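Ribosomal RNA small subunit methyltransferase E (Thermotoga maritima, PDB 1Z85) probably methylates the N3 position of a specific uridine in 16S ribosomal RNA, using S-adenosyl-L-methionine as the methyl donor. Local coordinates at residues D29-H34 with A131-R136; F55-I60 with A71-V76; K86-V91 with E113-K118; H117-S122 with V186-G191. All blocks are in the same frame, centred on the assembly; numbering follows the deposited sequence.

Along the chain, contact 1 opens first and closes late: between its segments 29-34 and 131-136 lie both contact 2 and contact 3. Contact 2 is the hairpin 55-60/71-76 of the PUA-family part. Contact 3 pairs two neighbouring strands, 86-91 and 113-118, in the parallel sheet of the methyltransferase part. Contact 4 carries on from the ends of strands 113-117 and 182-186 of that same sheet and shares His-117 and Lys-118 with contact 3, their centres about 13 Å apart. Contacts 2 and 4 lie on opposite sides of the chain's centre, with centres about 43 Å apart. Contact 1 joins the two parts through helices 30-38 and 128-142, and its Ala-131 packs on Phe-116 of contact 3.

Contact 1 of 4, residues D29-H34 with A131-R136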
loop_
_atom_site.group_PDB
_atom_site.type_symbol
_atom_site.label_atom_id
_atom_site.label_comp_id
_atom_site.label_asym_id
_atom_site.label_seq_id
_atom_site.Cartn_x
_atom_site.Cartn_y
_atom_site.Cartn_z
ATOM N N ASP B 29 -8.015 -30.343 -0.213
ATOM C CA ASP B 29 -7.654 -30.606 1.179
ATOM C C ASP B 29 -8.658 -30.018 2.187
ATOM O O ASP B 29 -9.706 -29.465 1.800
ATOM C CB ASP B 29 -6.212 -30.148 1.463
ATOM C CG ASP B 29 -6.031 -28.627 1.426
ATOM O OD1 ASP B 29 -7.004 -27.881 1.194
ATOM O OD2 ASP B 29 -4.886 -28.179 1.654
ATOM N N GLU B 30 -8.356 -30.163 3.478
ATOM C CA GLU B 30 -9.326 -29.794 4.523
ATOM C C GLU B 30 -9.626 -28.315 4.505
ATOM O O GLU B 30 -10.753 -27.899 4.710
ATOM C CB GLU B 30 -8.822 -30.167 5.908
ATOM C CG GLU B 30 -9.757 -29.707 7.024
ATOM C CD GLU B 30 -9.478 -30.371 8.346
ATOM O OE1 GLU B 30 -8.584 -31.260 8.416
ATOM O OE2 GLU B 30 -10.162 -29.989 9.325
ATOM N N ARG B 31 -8.586 -27.532 4.262
ATOM C CA ARG B 31 -8.688 -26.095 4.206
ATOM C C ARG B 31 -9.703 -25.661 3.169
ATOM O O ARG B 31 -10.547 -24.830 3.466
ATOM C CB ARG B 31 -7.311 -25.512 3.913
ATOM C CG ARG B 31 -7.315 -24.066 3.480
ATOM C CD ARG B 31 -5.909 -23.517 3.501
ATOM N NE ARG B 31 -5.487 -23.408 4.877
ATOM C CZ ARG B 31 -5.568 -22.306 5.624
ATOM N NH1 ARG B 31 -6.017 -21.142 5.136
ATOM N NH2 ARG B 31 -5.145 -22.369 6.878
ATOM N N GLU B 32 -9.642 -26.239 1.970
ATOM C CA GLU B 32 -10.589 -25.876 0.902
ATOM C C GLU B 32 -12.001 -26.325 1.213
ATOM O O GLU B 32 -12.943 -25.583 0.943
ATOM C CB GLU B 32 -10.210 -26.458 -0.470
ATOM C CG GLU B 32 -8.967 -25.903 -1.106
ATOM C CD GLU B 32 -8.949 -24.371 -1.220
ATOM O OE1 GLU B 32 -9.680 -23.811 -2.078
ATOM O OE2 GLU B 32 -8.188 -23.743 -0.445
ATOM N N ALA B 33 -12.161 -27.531 1.749
ATOM C CA ALA B 33 -13.501 -28.015 2.068
ATOM C C ALA B 33 -14.213 -27.099 3.065
ATOM O O ALA B 33 -15.431 -26.932 2.980
ATOM C CB ALA B 33 -13.465 -29.448 2.590
ATOM N N HIS B 34 -13.476 -26.537 4.020
ATOM C CA HIS B 34 -14.057 -25.579 4.958
ATOM C C HIS B 34 -14.516 -24.314 4.245
ATOM O O HIS B 34 -15.539 -23.751 4.595
ATOM C CB HIS B 34 -13.066 -25.201 6.067
ATOM C CG HIS B 34 -13.612 -24.204 7.049
ATOM N ND1 HIS B 34 -13.193 -22.888 7.089
ATOM C CD2 HIS B 34 -14.564 -24.323 8.006
ATOM C CE1 HIS B 34 -13.849 -22.246 8.038
ATOM N NE2 HIS B 34 -14.684 -23.094 8.611
ATOM N N ALA B 131 3.956 -20.314 4.410
ATOM C CA ALA B 131 4.133 -19.337 3.349
ATOM C C ALA B 131 3.340 -19.750 2.085
ATOM O O ALA B 131 2.638 -18.937 1.475
ATOM C CB ALA B 131 5.587 -19.176 3.057
ATOM N N LYS B 132 3.375 -21.026 1.757
ATOM C CA LYS B 132 2.544 -21.547 0.670
ATOM C C LYS B 132 1.048 -21.362 0.874
ATOM O O LYS B 132 0.308 -21.121 -0.076
ATOM C CB LYS B 132 2.819 -23.033 0.486
ATOM C CG LYS B 132 4.239 -23.387 0.001
ATOM C CD LYS B 132 4.387 -24.903 -0.191
ATOM C CE LYS B 132 5.868 -25.327 -0.388
ATOM N NZ LYS B 132 6.333 -25.064 -1.783
ATOM N N ILE B 133 0.565 -21.522 2.090
ATOM C CA ILE B 133 -0.843 -21.185 2.333
ATOM C C ILE B 133 -1.148 -19.695 2.085
ATOM O O ILE B 133 -2.233 -19.339 1.610
ATOM C CB ILE B 133 -1.267 -21.611 3.757
ATOM C CG1 ILE B 133 -1.281 -23.146 3.832
ATOM C CG2 ILE B 133 -2.668 -21.065 4.141
ATOM C CD1 ILE B 133 -1.357 -23.653 5.228
ATOM N N VAL B 134 -0.215 -18.811 2.432
ATOM C CA VAL B 134 -0.452 -17.376 2.285
ATOM C C VAL B 134 -0.503 -17.100 0.791
ATOM O O VAL B 134 -1.360 -16.363 0.320
ATOM C CB VAL B 134 0.696 -16.506 2.930
ATOM C CG1 VAL B 134 0.474 -15.029 2.633
ATOM C CG2 VAL B 134 0.776 -16.679 4.428
ATOM N N VAL B 135 0.443 -17.672 0.049
ATOM C CA VAL B 135 0.430 -17.601 -1.425
ATOM C C VAL B 135 -0.865 -18.145 -2.054
ATOM O O VAL B 135 -1.507 -17.507 -2.889
ATOM C CB VAL B 135 1.635 -18.387 -2.002
ATOM C CG1 VAL B 135 1.446 -18.637 -3.493
ATOM C CG2 VAL B 135 2.926 -17.630 -1.690
ATOM N N ARG B 136 -1.254 -19.327 -1.637
ATOM C CA ARG B 136 -2.491 -19.909 -2.125
ATOM C C ARG B 136 -3.664 -18.956 -1.875
ATOM O O ARG B 136 -4.430 -18.673 -2.755
ATOM C CB ARG B 136 -2.725 -21.241 -1.428
ATOM C CG ARG B 136 -3.967 -21.939 -1.890
ATOM C CD ARG B 136 -4.667 -22.665 -0.769
ATOM N NE ARG B 136 -3.860 -23.792 -0.347
ATOM C CZ ARG B 136 -4.332 -24.936 0.140
ATOM N NH1 ARG B 136 -5.644 -25.160 0.288
ATOM N NH2 ARG B 136 -3.459 -25.877 0.469
#
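Arg-136 on helix 128-142 reaches over to the start of helix 30-38 and joins Asp-29 and Glu-32 in a salt-bridge network. From CB, its CG lies anti to the backbone N (chi1 -179°), and bends at chi2 and chi3 then carry the chain toward the two carboxylates; CD, first to meet the other segment, passes 3.7 Å from Glu-32 OE2. Beyond NE, CZ has the CD of Arg-31 over one face of the guanidinium, offset toward the rim. NH1 is shared: it donates to Asp-29 OD1 at 3.2 Å and to Glu-32 OE2 at 3.0 Å, both acceptors lying near the guanidinium plane. NH2 completes an end-on grip on the aspartate by bonding to Asp-29 OD2 at 3.0 Å, nearly straight at 164°. The two flat groups are 24° apart, and both aspartate oxygens are met on their syn sides, whereas Glu-32 OE2 is met on its anti side, each somewhat out of the carboxylate plane. Asp-29 OD1 also caps the helix, accepting from Glu-32 N on the face of the carboxylate away from NH1. Beside this network, Ile-133 CG2 sits over the centre of the Arg-31 guanidinium, 3.5 Å from CZ, while Arg-31 NH1 pairs with Glu-137. Glu-32 has further partners in Lys-140 and the backbone N of Tyr-18. Two carboxylates on one cation, with Lys-140 as a second cation for Glu-32, would favour the ionised forms of all these groups; the same N-cap aspartate that starts the PUA-part helix is thus bound electrostatically to the methyltransferase part.

Contact 2 of 4, residues F55-I60 with A71-V76; sequences FSYTCI and AKIVKV
Val-76 divides its two methyls between two rings, CG1 meeting Phe-55 CD2 at 3.8 Å and CG2 lying 3.6 Å from Tyr-57 CD2, the valine and tyrosine side by side and pointing the same way. Ile-73 CD1 reaches the same ring carbon, Tyr-57 CD2, at 4.1 Å. Further along this face the small Ala-71 fits against Cys-59, CB to CB at 3.5 Å, and Val-26 and Ile-47 of the flanking strands pack here too. Ile-60, on the face of Thr-58, crosses Val-74 obliquely, CG1 to CG2 at 3.8 Å; Val-74 is the extra residue of a classic beta bulge, which it forms with Lys-75 opposite Thr-58. Thr-58 O takes two donors there, Val-74 N at 2.7 Å and Lys-75 N at 3.2 Å, the first in the carbonyl plane and the second tilted from it. Thr-58 N returns a bond to Lys-75 O, and a water bound to Thr-58 OG1 donates weakly to that same oxygen. The tyrosine hydroxyl is held beyond the pair by Asp-51. Strands 55-64 and 69-78 thus form a bulged antiparallel hairpin within the five-stranded sheet of the PUA-type domain.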
loop_
_atom_site.group_PDB
_atom_site.type_symbol
_atom_site.label_atom_id
_atom_site.label_comp_id
_atom_site.label_asym_id
_atom_site.label_seq_id
_atom_site.Cartn_x
_atom_site.Cartn_y
_atom_site.Cartn_z
ATOM N N PHE B 55 -3.397 -23.634 -14.778
ATOM C CA PHE B 55 -4.598 -24.207 -15.343
ATOM C C PHE B 55 -5.828 -23.885 -14.542
ATOM O O PHE B 55 -5.781 -23.694 -13.307
ATOM C CB PHE B 55 -4.434 -25.711 -15.569
ATOM C CG PHE B 55 -3.402 -26.035 -16.611
ATOM C CD1 PHE B 55 -2.051 -26.088 -16.269
ATOM C CD2 PHE B 55 -3.769 -26.235 -17.922
ATOM C CE1 PHE B 55 -1.082 -26.359 -17.209
ATOM C CE2 PHE B 55 -2.801 -26.518 -18.878
ATOM C CZ PHE B 55 -1.442 -26.571 -18.511
ATOM N N SER B 56 -6.922 -23.776 -15.291
ATOM C CA SER B 56 -8.251 -23.598 -14.739
ATOM C C SER B 56 -9.080 -24.865 -15.025
ATOM O O SER B 56 -9.040 -25.405 -16.140
ATOM C CB SER B 56 -8.906 -22.351 -15.358
ATOM O OG SER B 56 -10.254 -22.218 -14.958
ATOM N N TYR B 57 -9.825 -25.329 -14.022
ATOM C CA TYR B 57 -10.715 -26.475 -14.182
ATOM C C TYR B 57 -12.156 -26.097 -13.816
ATOM O O TYR B 57 -12.433 -25.562 -12.741
ATOM C CB TYR B 57 -10.246 -27.668 -13.336
ATOM C CG TYR B 57 -8.794 -28.032 -13.563
ATOM C CD1 TYR B 57 -7.770 -27.382 -12.857
ATOM C CD2 TYR B 57 -8.432 -28.999 -14.498
ATOM C CE1 TYR B 57 -6.430 -27.700 -13.080
ATOM C CE2 TYR B 57 -7.085 -29.335 -14.719
ATOM C CZ TYR B 57 -6.097 -28.683 -14.015
ATOM O OH TYR B 57 -4.782 -29.001 -14.223
ATOM N N THR B 58 -13.069 -26.349 -14.735
ATOM C CA THR B 58 -14.478 -26.217 -14.458
ATOM C C THR B 58 -14.930 -27.615 -14.110
ATOM O O THR B 58 -14.692 -28.555 -14.873
ATOM C CB THR B 58 -15.206 -25.673 -15.669
ATOM O OG1 THR B 58 -14.595 -24.427 -16.047
ATOM C CG2 THR B 58 -16.704 -25.472 -15.379
ATOM N N CYS B 59 -15.531 -27.742 -12.929
ATOM C CA CYS B 59 -15.831 -29.041 -12.329
ATOM C C CYS B 59 -17.242 -29.106 -11.726
ATOM O O CYS B 59 -17.856 -28.081 -11.411
ATOM C CB CYS B 59 -14.816 -29.384 -11.220
ATOM S SG CYS B 59 -13.079 -29.044 -11.579
ATOM N N ILE B 60 -17.743 -30.329 -11.590
ATOM C CA ILE B 60 -18.964 -30.598 -10.843
ATOM C C ILE B 60 -18.585 -31.257 -9.511
ATOM O O ILE B 60 -17.952 -32.310 -9.485
ATOM C CB ILE B 60 -19.929 -31.504 -11.629
ATOM C CG1 ILE B 60 -20.103 -30.971 -13.061
ATOM C CG2 ILE B 60 -21.267 -31.610 -10.872
ATOM C CD1 ILE B 60 -21.293 -31.556 -13.834
ATOM N N ALA B 71 -14.161 -33.091 -7.099
ATOM C CA ALA B 71 -15.072 -32.632 -8.129
ATOM C C ALA B 71 -14.611 -33.198 -9.451
ATOM O O ALA B 71 -13.409 -33.354 -9.669
ATOM C CB ALA B 71 -15.101 -31.102 -8.171
ATOM N N LYS B 72 -15.568 -33.508 -10.322
ATOM C CA LYS B 72 -15.262 -34.072 -11.621
ATOM C C LYS B 72 -14.948 -32.908 -12.574
ATOM O O LYS B 72 -15.684 -31.906 -12.619
ATOM C CB LYS B 72 -16.470 -34.881 -12.122
ATOM C CG LYS B 72 -16.142 -35.886 -13.196
ATOM C CD LYS B 72 -17.164 -37.045 -13.203
ATOM C CE LYS B 72 -16.871 -38.050 -14.296
ATOM N NZ LYS B 72 -16.448 -37.319 -15.517
ATOM N N ILE B 73 -13.850 -33.034 -13.316
ATOM C CA ILE B 73 -13.463 -32.030 -14.342
ATOM C C ILE B 73 -14.386 -32.146 -15.594
ATOM O O ILE B 73 -14.621 -33.254 -16.065
ATOM C CB ILE B 73 -11.981 -32.233 -14.831
ATOM C CG1 ILE B 73 -11.015 -32.197 -13.653
ATOM C CG2 ILE B 73 -11.618 -31.214 -15.915
ATOM C CD1 ILE B 73 -9.695 -32.886 -13.911
ATOM N N VAL B 74 -14.905 -30.997 -16.058
ATOM C CA VAL B 74 -15.647 -30.869 -17.324
ATOM C C VAL B 74 -14.736 -30.211 -18.352
ATOM O O VAL B 74 -14.595 -30.705 -19.459
ATOM C CB VAL B 74 -16.902 -29.948 -17.174
ATOM C CG1 VAL B 74 -17.614 -29.733 -18.526
ATOM C CG2 VAL B 74 -17.859 -30.491 -16.136
ATOM N N LYS B 75 -14.114 -29.093 -17.968
ATOM C CA LYS B 75 -13.353 -28.281 -18.913
ATOM C C LYS B 75 -12.048 -27.857 -18.267
ATOM O O LYS B 75 -11.985 -27.618 -17.050
ATOM C CB LYS B 75 -14.190 -27.067 -19.363
ATOM C CG LYS B 75 -13.653 -26.306 -20.592
ATOM C CD LYS B 75 -14.573 -25.146 -20.996
ATOM C CE LYS B 75 -13.884 -24.140 -21.947
ATOM N NZ LYS B 75 -14.089 -24.464 -23.385
ATOM N N VAL B 76 -10.993 -27.827 -19.073
ATOM C CA VAL B 76 -9.691 -27.289 -18.662
ATOM C C VAL B 76 -9.343 -26.167 -19.620
ATOM O O VAL B 76 -9.544 -26.297 -20.847
ATOM C CB VAL B 76 -8.562 -28.337 -18.767
ATOM C CG1 VAL B 76 -7.224 -27.757 -18.245
ATOM C CG2 VAL B 76 -8.942 -29.618 -18.029
HETATM O O HOH W 1 -11.975 -24.585 -17.230
#

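Contact 3 of 4, residues K86-V91 with E113-K118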
loop_
_atom_site.group_PDB
_atom_site.type_symbol
_atom_site.label_atom_id
_atom_site.label_comp_id
_atom_site.label_asym_id
_atom_site.label_seq_id
_atom_site.Cartn_x
_atom_site.Cartn_y
_atom_site.Cartn_z
ATOM N N LYS B 86 11.834 -13.562 -15.458
ATOM C CA LYS B 86 11.255 -13.702 -14.136
ATOM C C LYS B 86 11.547 -12.453 -13.317
ATOM O O LYS B 86 12.603 -11.823 -13.456
ATOM C CB LYS B 86 11.791 -14.929 -13.392
ATOM C CG LYS B 86 11.851 -16.233 -14.189
ATOM C CD LYS B 86 10.897 -17.322 -13.683
ATOM C CE LYS B 86 11.047 -18.619 -14.517
ATOM N NZ LYS B 86 10.832 -18.415 -15.994
ATOM N N LEU B 87 10.570 -12.111 -12.479
ATOM C CA LEU B 87 10.740 -11.146 -11.406
ATOM C C LEU B 87 10.858 -11.917 -10.086
ATOM O O LEU B 87 9.951 -12.649 -9.687
ATOM C CB LEU B 87 9.554 -10.193 -11.398
ATOM C CG LEU B 87 9.519 -9.206 -10.220
ATOM C CD1 LEU B 87 10.738 -8.312 -10.205
ATOM C CD2 LEU B 87 8.276 -8.388 -10.292
ATOM N N SER B 88 11.983 -11.754 -9.411
ATOM C CA SER B 88 12.253 -12.461 -8.151
ATOM C C SER B 88 12.342 -11.421 -7.018
ATOM O O SER B 88 12.810 -10.309 -7.239
ATOM C CB SER B 88 13.555 -13.280 -8.249
ATOM O OG SER B 88 13.483 -14.188 -9.337
ATOM N N VAL B 89 11.870 -11.791 -5.827
ATOM C CA VAL B 89 11.992 -10.948 -4.655
ATOM C C VAL B 89 12.596 -11.760 -3.515
ATOM O O VAL B 89 12.173 -12.875 -3.245
ATOM C CB VAL B 89 10.606 -10.379 -4.256
ATOM C CG1 VAL B 89 10.693 -9.529 -3.048
ATOM C CG2 VAL B 89 9.996 -9.494 -5.418
ATOM N N VAL B 90 13.567 -11.176 -2.824
ATOM C CA VAL B 90 14.081 -11.737 -1.566
ATOM C C VAL B 90 13.324 -11.080 -0.433
ATOM O O VAL B 90 13.403 -9.846 -0.271
ATOM C CB VAL B 90 15.549 -11.463 -1.379
ATOM C CG1 VAL B 90 16.011 -11.973 -0.042
ATOM C CG2 VAL B 90 16.324 -12.108 -2.516
ATOM N N VAL B 91 12.511 -11.901 0.248
ATOM C CA VAL B 91 11.699 -11.525 1.415
ATOM C C VAL B 91 12.455 -11.889 2.703
ATOM O O VAL B 91 12.920 -13.030 2.879
ATOM C CB VAL B 91 10.339 -12.220 1.359
ATOM C CG1 VAL B 91 9.487 -11.998 2.660
ATOM C CG2 VAL B 91 9.560 -11.748 0.097
ATOM N N GLU B 113 9.012 -15.509 -8.416
ATOM C CA GLU B 113 9.719 -16.285 -7.379
ATOM C C GLU B 113 9.975 -15.497 -6.098
ATOM O O GLU B 113 10.480 -14.389 -6.154
ATOM C CB GLU B 113 11.075 -16.789 -7.882
ATOM C CG GLU B 113 10.981 -17.538 -9.178
ATOM C CD GLU B 113 11.675 -18.924 -9.166
ATOM O OE1 GLU B 113 12.052 -19.468 -8.057
ATOM O OE2 GLU B 113 11.784 -19.469 -10.306
ATOM N N ILE B 114 9.618 -16.093 -4.957
ATOM C CA ILE B 114 9.923 -15.546 -3.635
ATOM C C ILE B 114 11.076 -16.380 -3.003
ATOM O O ILE B 114 11.071 -17.621 -3.036
ATOM C CB ILE B 114 8.692 -15.618 -2.754
ATOM C CG1 ILE B 114 7.505 -14.992 -3.497
ATOM C CG2 ILE B 114 8.955 -14.958 -1.395
ATOM C CD1 ILE B 114 6.212 -15.048 -2.739
ATOM N N PHE B 115 12.058 -15.670 -2.450
ATOM C CA PHE B 115 13.211 -16.264 -1.767
ATOM C C PHE B 115 13.230 -15.736 -0.347
ATOM O O PHE B 115 13.283 -14.520 -0.110
ATOM C CB PHE B 115 14.529 -15.942 -2.466
ATOM C CG PHE B 115 14.663 -16.568 -3.816
ATOM C CD1 PHE B 115 15.204 -17.827 -3.958
ATOM C CD2 PHE B 115 14.228 -15.895 -4.968
ATOM C CE1 PHE B 115 15.327 -18.404 -5.215
ATOM C CE2 PHE B 115 14.302 -16.471 -6.213
ATOM C CZ PHE B 115 14.871 -17.720 -6.363
ATOM N N PHE B 116 13.199 -16.656 0.605
ATOM C CA PHE B 116 13.217 -16.299 2.024
ATOM C C PHE B 116 14.615 -16.328 2.600
ATOM O O PHE B 116 15.234 -17.388 2.700
ATOM C CB PHE B 116 12.277 -17.241 2.789
ATOM C CG PHE B 116 10.854 -17.031 2.447
ATOM C CD1 PHE B 116 10.256 -15.831 2.738
ATOM C CD2 PHE B 116 10.121 -18.004 1.822
ATOM C CE1 PHE B 116 8.950 -15.635 2.426
ATOM C CE2 PHE B 116 8.789 -17.797 1.506
ATOM C CZ PHE B 116 8.219 -16.652 1.802
ATOM N N HIS B 117 15.084 -15.166 3.042
ATOM C CA HIS B 117 16.389 -15.050 3.659
ATOM C C HIS B 117 16.331 -14.493 5.107
ATOM O O HIS B 117 15.628 -13.561 5.425
ATOM C CB HIS B 117 17.303 -14.187 2.740
ATOM C CG HIS B 117 18.746 -14.159 3.162
ATOM N ND1 HIS B 117 19.328 -13.042 3.731
ATOM C CD2 HIS B 117 19.716 -15.103 3.110
ATOM C CE1 HIS B 117 20.591 -13.312 4.033
ATOM N NE2 HIS B 117 20.867 -14.539 3.622
ATOM N N LYS B 118 17.069 -15.117 5.986
ATOM C CA LYS B 118 17.223 -14.637 7.331
ATOM C C LYS B 118 18.488 -13.731 7.398
ATOM O O LYS B 118 19.654 -14.194 7.396
ATOM C CB LYS B 118 17.329 -15.845 8.265
ATOM C CG LYS B 118 17.201 -15.598 9.799
ATOM C CD LYS B 118 18.011 -16.759 10.505
ATOM C CE LYS B 118 17.750 -16.935 12.009
ATOM N NZ LYS B 118 17.848 -18.393 12.473
#
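Val-91 packs against two residues of strand 113-117 at once. Its CG2 touches Ile-114 CG2 at 3.6 Å, while CG1, anti to the backbone N (chi1 173°), meets the edge of the Phe-116 ring at CE1, 3.7 Å away. Ile-114 CG2 in turn lies over a face of that ring, offset toward its rim, so the three side chains interlock. On the other face of the sheet, the Phe-115 ring turns its edge to Ser-88, with CE2 3.9 Å from Ser-88 CB, and Val-90 CG1 lies alongside His-117 CB at 3.8 Å.

Behind these side chains runs the backbone ladder of a parallel pair. Glu-113 N bonds to Leu-87 O, Val-89 N to Glu-113 O, Phe-115 N to Val-89 O, Val-91 N to Phe-115 O at 2.8 Å, and His-117 N to Val-91 O at 3.0 Å. Val-89 O additionally receives a CA-H contact from Ile-114.

Further out, helix 96-108 lies over the face that carries Val-89, Val-91, Ile-114 and Phe-116, with Cys-106, Leu-102 and Ile-103 touching it. Strand 182-186 continues the sheet beyond strand 87-92, and strand 149-152 does so beyond 113-117, where Val-150 packs on both Ile-114 and Phe-116. Just ahead of strand 113-117, the side chain of Asp-112 accepts from Leu-87 N, next to the first rung of the ladder. Two adjacent parallel strands joined through a helix packed on one face make a beta-alpha-beta crossover, here within the parallel sheet, between strands 149-152 and 182-186, of the SPOUT-type, alpha/beta-knot methyltransferase domain.

Contact 4 of 4, residues H117-S122 with V186-G191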
loop_
_atom_site.group_PDB
_atom_site.type_symbol
_atom_site.label_atom_id
_atom_site.label_comp_id
_atom_site.label_asym_id
_atom_site.label_seq_id
_atom_site.Cartn_x
_atom_site.Cartn_y
_atom_site.Cartn_z
ATOM N N HIS B 117 15.084 -15.166 3.042
ATOM C CA HIS B 117 16.389 -15.050 3.659
ATOM C C HIS B 117 16.331 -14.493 5.107
ATOM O O HIS B 117 15.628 -13.561 5.425
ATOM C CB HIS B 117 17.303 -14.187 2.740
ATOM C CG HIS B 117 18.746 -14.159 3.162
ATOM N ND1 HIS B 117 19.328 -13.042 3.731
ATOM C CD2 HIS B 117 19.716 -15.103 3.110
ATOM C CE1 HIS B 117 20.591 -13.312 4.033
ATOM N NE2 HIS B 117 20.867 -14.539 3.622
ATOM N N LYS B 118 17.069 -15.117 5.986
ATOM C CA LYS B 118 17.223 -14.637 7.331
ATOM C C LYS B 118 18.488 -13.731 7.398
ATOM O O LYS B 118 19.654 -14.194 7.396
ATOM C CB LYS B 118 17.329 -15.845 8.265
ATOM C CG LYS B 118 17.201 -15.598 9.799
ATOM C CD LYS B 118 18.011 -16.759 10.505
ATOM C CE LYS B 118 17.750 -16.935 12.009
ATOM N NZ LYS B 118 17.848 -18.393 12.473
ATOM N N PHE B 119 18.254 -12.425 7.469
ATOM C CA PHE B 119 19.368 -11.452 7.521
ATOM C C PHE B 119 20.012 -11.554 8.880
ATOM O O PHE B 119 19.410 -12.127 9.807
ATOM C CB PHE B 119 18.873 -10.042 7.214
ATOM C CG PHE B 119 18.464 -9.852 5.762
ATOM C CD1 PHE B 119 17.201 -10.254 5.310
ATOM C CD2 PHE B 119 19.331 -9.296 4.853
ATOM C CE1 PHE B 119 16.824 -10.112 3.994
ATOM C CE2 PHE B 119 18.952 -9.136 3.527
ATOM C CZ PHE B 119 17.692 -9.546 3.097
ATOM N N GLU B 120 21.227 -11.009 9.014
ATOM C CA GLU B 120 22.031 -11.222 10.222
ATOM C C GLU B 120 21.347 -10.692 11.486
ATOM O O GLU B 120 21.462 -11.282 12.556
ATOM C CB GLU B 120 23.463 -10.645 10.065
ATOM C CG GLU B 120 24.388 -11.543 9.204
ATOM C CD GLU B 120 25.760 -10.931 8.783
ATOM O OE1 GLU B 120 26.124 -9.771 9.147
ATOM O OE2 GLU B 120 26.485 -11.652 8.046
ATOM N N ARG B 121 20.609 -9.596 11.368
ATOM C CA ARG B 121 19.930 -9.031 12.536
ATOM C C ARG B 121 18.592 -9.654 12.943
ATOM O O ARG B 121 18.011 -9.198 13.930
ATOM C CB ARG B 121 19.776 -7.529 12.349
ATOM C CG ARG B 121 21.124 -6.836 12.489
ATOM C CD ARG B 121 21.004 -5.387 12.279
ATOM N NE ARG B 121 22.311 -4.735 12.237
ATOM C CZ ARG B 121 22.461 -3.439 11.996
ATOM N NH1 ARG B 121 21.401 -2.682 11.775
ATOM N NH2 ARG B 121 23.663 -2.896 11.963
ATOM N N SER B 122 18.120 -10.674 12.222
ATOM C CA SER B 122 16.845 -11.355 12.546
ATOM C C SER B 122 17.122 -12.682 13.203
ATOM O O SER B 122 18.035 -13.360 12.798
ATOM C CB SER B 122 16.048 -11.651 11.305
ATOM O OG SER B 122 14.858 -12.372 11.581
ATOM N N VAL B 186 14.294 -6.974 -0.638
ATOM C CA VAL B 186 13.704 -6.175 0.445
ATOM C C VAL B 186 14.531 -6.323 1.762
ATOM O O VAL B 186 14.730 -7.413 2.284
ATOM C CB VAL B 186 12.255 -6.619 0.710
ATOM C CG1 VAL B 186 11.652 -5.816 1.855
ATOM C CG2 VAL B 186 11.401 -6.506 -0.584
ATOM N N GLY B 187 14.950 -5.221 2.329
ATOM C CA GLY B 187 15.794 -5.262 3.518
ATOM C C GLY B 187 15.084 -5.645 4.804
ATOM O O GLY B 187 13.845 -5.514 4.931
ATOM N N PRO B 188 15.863 -6.126 5.785
ATOM C CA PRO B 188 15.289 -6.537 7.056
ATOM C C PRO B 188 14.883 -5.365 7.977
ATOM O O PRO B 188 15.379 -4.249 7.856
ATOM C CB PRO B 188 16.408 -7.362 7.681
ATOM C CG PRO B 188 17.649 -6.730 7.183
ATOM C CD PRO B 188 17.324 -6.272 5.771
ATOM N N GLU B 189 13.981 -5.641 8.915
ATOM C CA GLU B 189 13.497 -4.611 9.824
ATOM C C GLU B 189 14.585 -3.919 10.667
ATOM O O GLU B 189 14.562 -2.720 10.828
ATOM C CB GLU B 189 12.411 -5.203 10.713
ATOM C CG GLU B 189 11.763 -4.189 11.651
ATOM C CD GLU B 189 10.710 -4.795 12.554
ATOM O OE1 GLU B 189 10.610 -6.047 12.675
ATOM O OE2 GLU B 189 9.983 -3.984 13.160
ATOM N N GLY B 190 15.563 -4.663 11.166
ATOM C CA GLY B 190 16.624 -4.075 11.990
ATOM C C GLY B 190 17.774 -3.494 11.179
ATOM O O GLY B 190 18.763 -3.053 11.755
ATOM N N GLY B 191 17.668 -3.509 9.847
ATOM C CA GLY B 191 18.692 -2.922 8.968
ATOM C C GLY B 191 19.705 -3.943 8.497
ATOM O O GLY B 191 19.868 -4.998 9.113
HETATM O O HOH W 2 20.622 -7.520 9.026
#
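Pro-188 lies over one face of the Phe-119 ring in a CH-pi contact, its CD 3.8 Å from the ring centroid and 13° off the normal. CG of the proline also presses on Phe-119 CG at 3.5 Å, and the two side chains cross at about a right angle. On the opposite face His-117 makes an edge-to-face (T-shaped) pair, ND1 over the ring centre, so the phenylalanine ring is sandwiched and its rotation restricted. Pro-92, Leu-156 and Glu-196 also touch this ring.

Both segments are loops at the ends of parallel strands, 113-117 and 182-186, in the SPOUT-type domain, whose knot is formed by its C-terminal part; in relatives the glycine-rich loop corresponding to 186-191 probably lines the S-adenosylmethionine pocket. Each contains a type I turn, Phe-119 to Ser-122 and Pro-188 to Gly-191.

Between the turns, Arg-121, extended from CG to NE, donates from NH1 to Gly-190 O at 2.7 Å, the oxygen lying in the guanidinium plane and the bond bent to 155°. A water accepts from Arg-121 N at 3.1 Å and donates to Gly-191 O at 2.6 Å, bridging the two backbones. Gly-191 has a positive phi of 94°, which suits glycine.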